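Local coordinates for protein sphingomyelinase C (Streptomyces griseocarneus, PDB 7CNE) that is a sphingomyelinase C of the endonuclease/exonuclease/phosphatase family, with a DNase I-like fold, at residues P223-T228 with R243-Y248. Sequence-based numbering, arbitrary orientation.
Sequences PYSFDT and REDLDY
S225 meets D247 at the start of strand 247-251, where the loop after strand 218-221 of this DNase I-like fold lies against the segment running into that strand. Beside them is a single antiparallel bridge, the hydrogen-bonded pair F226 and E244, in which the amide N of each donates to the carbonyl oxygen of the other. Side chains add to this short backbone link. The hydroxyl of S225, placed between its own backbone N and carbonyl carbon (chi1 76°), donates a hydrogen bond to D247 OD2 at 2.6 Å and accepts the amide of L246, N to OG 2.9 Å. S225 OG thus bridges L246 N and D247 OD2, and H290 ND1 also bonds that carboxylate oxygen. D245 grips the backbone of the same serine: OD1 receives S225 N on its anti side, 26° out of the carboxylate plane, while OD2 turns to S199 and R219. At the other end R243 bends at chi3 and lies alongside D227, NH2 reaching the syn lone pair of OD2 at 2.6 Å in a salt bridge; H222 shares that oxygen, and E230 pairs with NH2. Y224 crosses this arginine at about a right angle, the ring and guanidinium planes 43° apart. One ring face carries P223 CB; over the opposite face sits R243 CB, 3.8 Å from the centroid, in a CH-pi contact.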
# COMPACT_ATOMS: atom_id res chain seq x y z
N PRO A 223 -15.49 -2.13 9.38
CA PRO A 223 -15.98 -2.35 8.01
C PRO A 223 -15.29 -1.51 6.94
O PRO A 223 -15.34 -1.90 5.77
CB PRO A 223 -17.48 -1.98 8.10
CG PRO A 223 -17.59 -1.15 9.35
CD PRO A 223 -16.57 -1.72 10.28
N TYR A 224 -14.67 -0.37 7.28
CA TYR A 224 -14.20 0.57 6.27
C TYR A 224 -12.76 0.98 6.56
O TYR A 224 -12.51 1.74 7.50
CB TYR A 224 -15.08 1.82 6.22
CG TYR A 224 -16.56 1.53 6.08
CD1 TYR A 224 -17.10 1.09 4.87
CD2 TYR A 224 -17.41 1.71 7.16
CE1 TYR A 224 -18.46 0.83 4.75
CE2 TYR A 224 -18.77 1.45 7.05
CZ TYR A 224 -19.28 1.02 5.84
OH TYR A 224 -20.63 0.77 5.75
N SER A 225 -11.82 0.55 5.71
CA SER A 225 -10.45 1.01 5.89
C SER A 225 -10.25 2.45 5.42
O SER A 225 -9.20 3.03 5.71
CB SER A 225 -9.47 0.08 5.16
OG SER A 225 -9.49 0.30 3.77
N PHE A 226 -11.22 3.05 4.70
CA PHE A 226 -11.19 4.48 4.39
C PHE A 226 -12.52 5.09 4.87
O PHE A 226 -13.45 5.30 4.09
CB PHE A 226 -10.95 4.75 2.91
CG PHE A 226 -10.68 6.19 2.61
CD1 PHE A 226 -9.52 6.80 3.07
CD2 PHE A 226 -11.59 6.96 1.90
CE1 PHE A 226 -9.26 8.13 2.81
CE2 PHE A 226 -11.34 8.30 1.64
CZ PHE A 226 -10.18 8.88 2.10
N ASP A 227 -12.58 5.40 6.17
CA ASP A 227 -13.83 5.78 6.83
C ASP A 227 -13.92 7.30 6.87
O ASP A 227 -13.39 7.95 7.78
CB ASP A 227 -13.90 5.18 8.23
CG ASP A 227 -15.31 5.21 8.81
OD1 ASP A 227 -16.05 6.17 8.53
OD2 ASP A 227 -15.68 4.26 9.55
N THR A 228 -14.61 7.87 5.88
CA THR A 228 -14.84 9.31 5.80
C THR A 228 -15.71 9.85 6.93
O THR A 228 -15.92 11.07 7.00
CB THR A 228 -15.47 9.64 4.45
OG1 THR A 228 -16.65 8.84 4.30
CG2 THR A 228 -14.50 9.29 3.33
N ARG A 243 -18.17 6.26 2.92
CA ARG A 243 -17.15 5.41 3.50
C ARG A 243 -16.89 4.21 2.58
O ARG A 243 -17.83 3.62 2.05
CB ARG A 243 -17.59 4.94 4.89
CG ARG A 243 -18.25 6.06 5.69
CD ARG A 243 -19.20 5.51 6.72
NE ARG A 243 -18.49 4.92 7.84
CZ ARG A 243 -19.02 4.70 9.03
NH1 ARG A 243 -20.29 5.04 9.26
NH2 ARG A 243 -18.29 4.14 9.99
N GLU A 244 -15.62 3.87 2.37
CA GLU A 244 -15.29 2.69 1.58
C GLU A 244 -14.14 1.93 2.23
O GLU A 244 -13.63 2.28 3.30
CB GLU A 244 -14.99 3.03 0.11
CG GLU A 244 -15.78 4.20 -0.46
CD GLU A 244 -15.57 4.43 -1.95
OE1 GLU A 244 -14.47 4.14 -2.47
OE2 GLU A 244 -16.53 4.89 -2.60
N ASP A 245 -13.75 0.84 1.57
CA ASP A 245 -12.96 -0.21 2.19
C ASP A 245 -11.98 -0.72 1.13
O ASP A 245 -12.35 -1.57 0.32
CB ASP A 245 -13.87 -1.32 2.70
CG ASP A 245 -13.17 -2.32 3.55
OD1 ASP A 245 -12.22 -1.92 4.27
OD2 ASP A 245 -13.55 -3.51 3.50
N LEU A 246 -10.74 -0.21 1.17
CA LEU A 246 -9.89 -0.17 -0.01
C LEU A 246 -8.59 -0.97 0.07
O LEU A 246 -7.90 -1.07 -0.96
CB LEU A 246 -9.52 1.29 -0.34
CG LEU A 246 -10.68 2.28 -0.48
CD1 LEU A 246 -10.18 3.70 -0.75
CD2 LEU A 246 -11.58 1.78 -1.58
N ASP A 247 -8.23 -1.53 1.22
CA ASP A 247 -6.87 -2.00 1.48
C ASP A 247 -6.88 -3.51 1.74
O ASP A 247 -7.71 -4.01 2.50
CB ASP A 247 -6.28 -1.24 2.67
CG ASP A 247 -6.26 0.28 2.44
OD1 ASP A 247 -5.41 0.75 1.64
OD2 ASP A 247 -7.08 1.02 3.04
N TYR A 248 -5.95 -4.24 1.10
CA TYR A 248 -6.02 -5.69 1.02
C TYR A 248 -4.63 -6.32 1.07
O TYR A 248 -3.64 -5.72 0.68
CB TYR A 248 -6.66 -6.16 -0.30
CG TYR A 248 -8.05 -5.61 -0.58
CD1 TYR A 248 -8.22 -4.41 -1.26
CD2 TYR A 248 -9.19 -6.33 -0.22
CE1 TYR A 248 -9.49 -3.92 -1.55
CE2 TYR A 248 -10.47 -5.85 -0.51
CZ TYR A 248 -10.60 -4.64 -1.18
OH TYR A 248 -11.86 -4.13 -1.46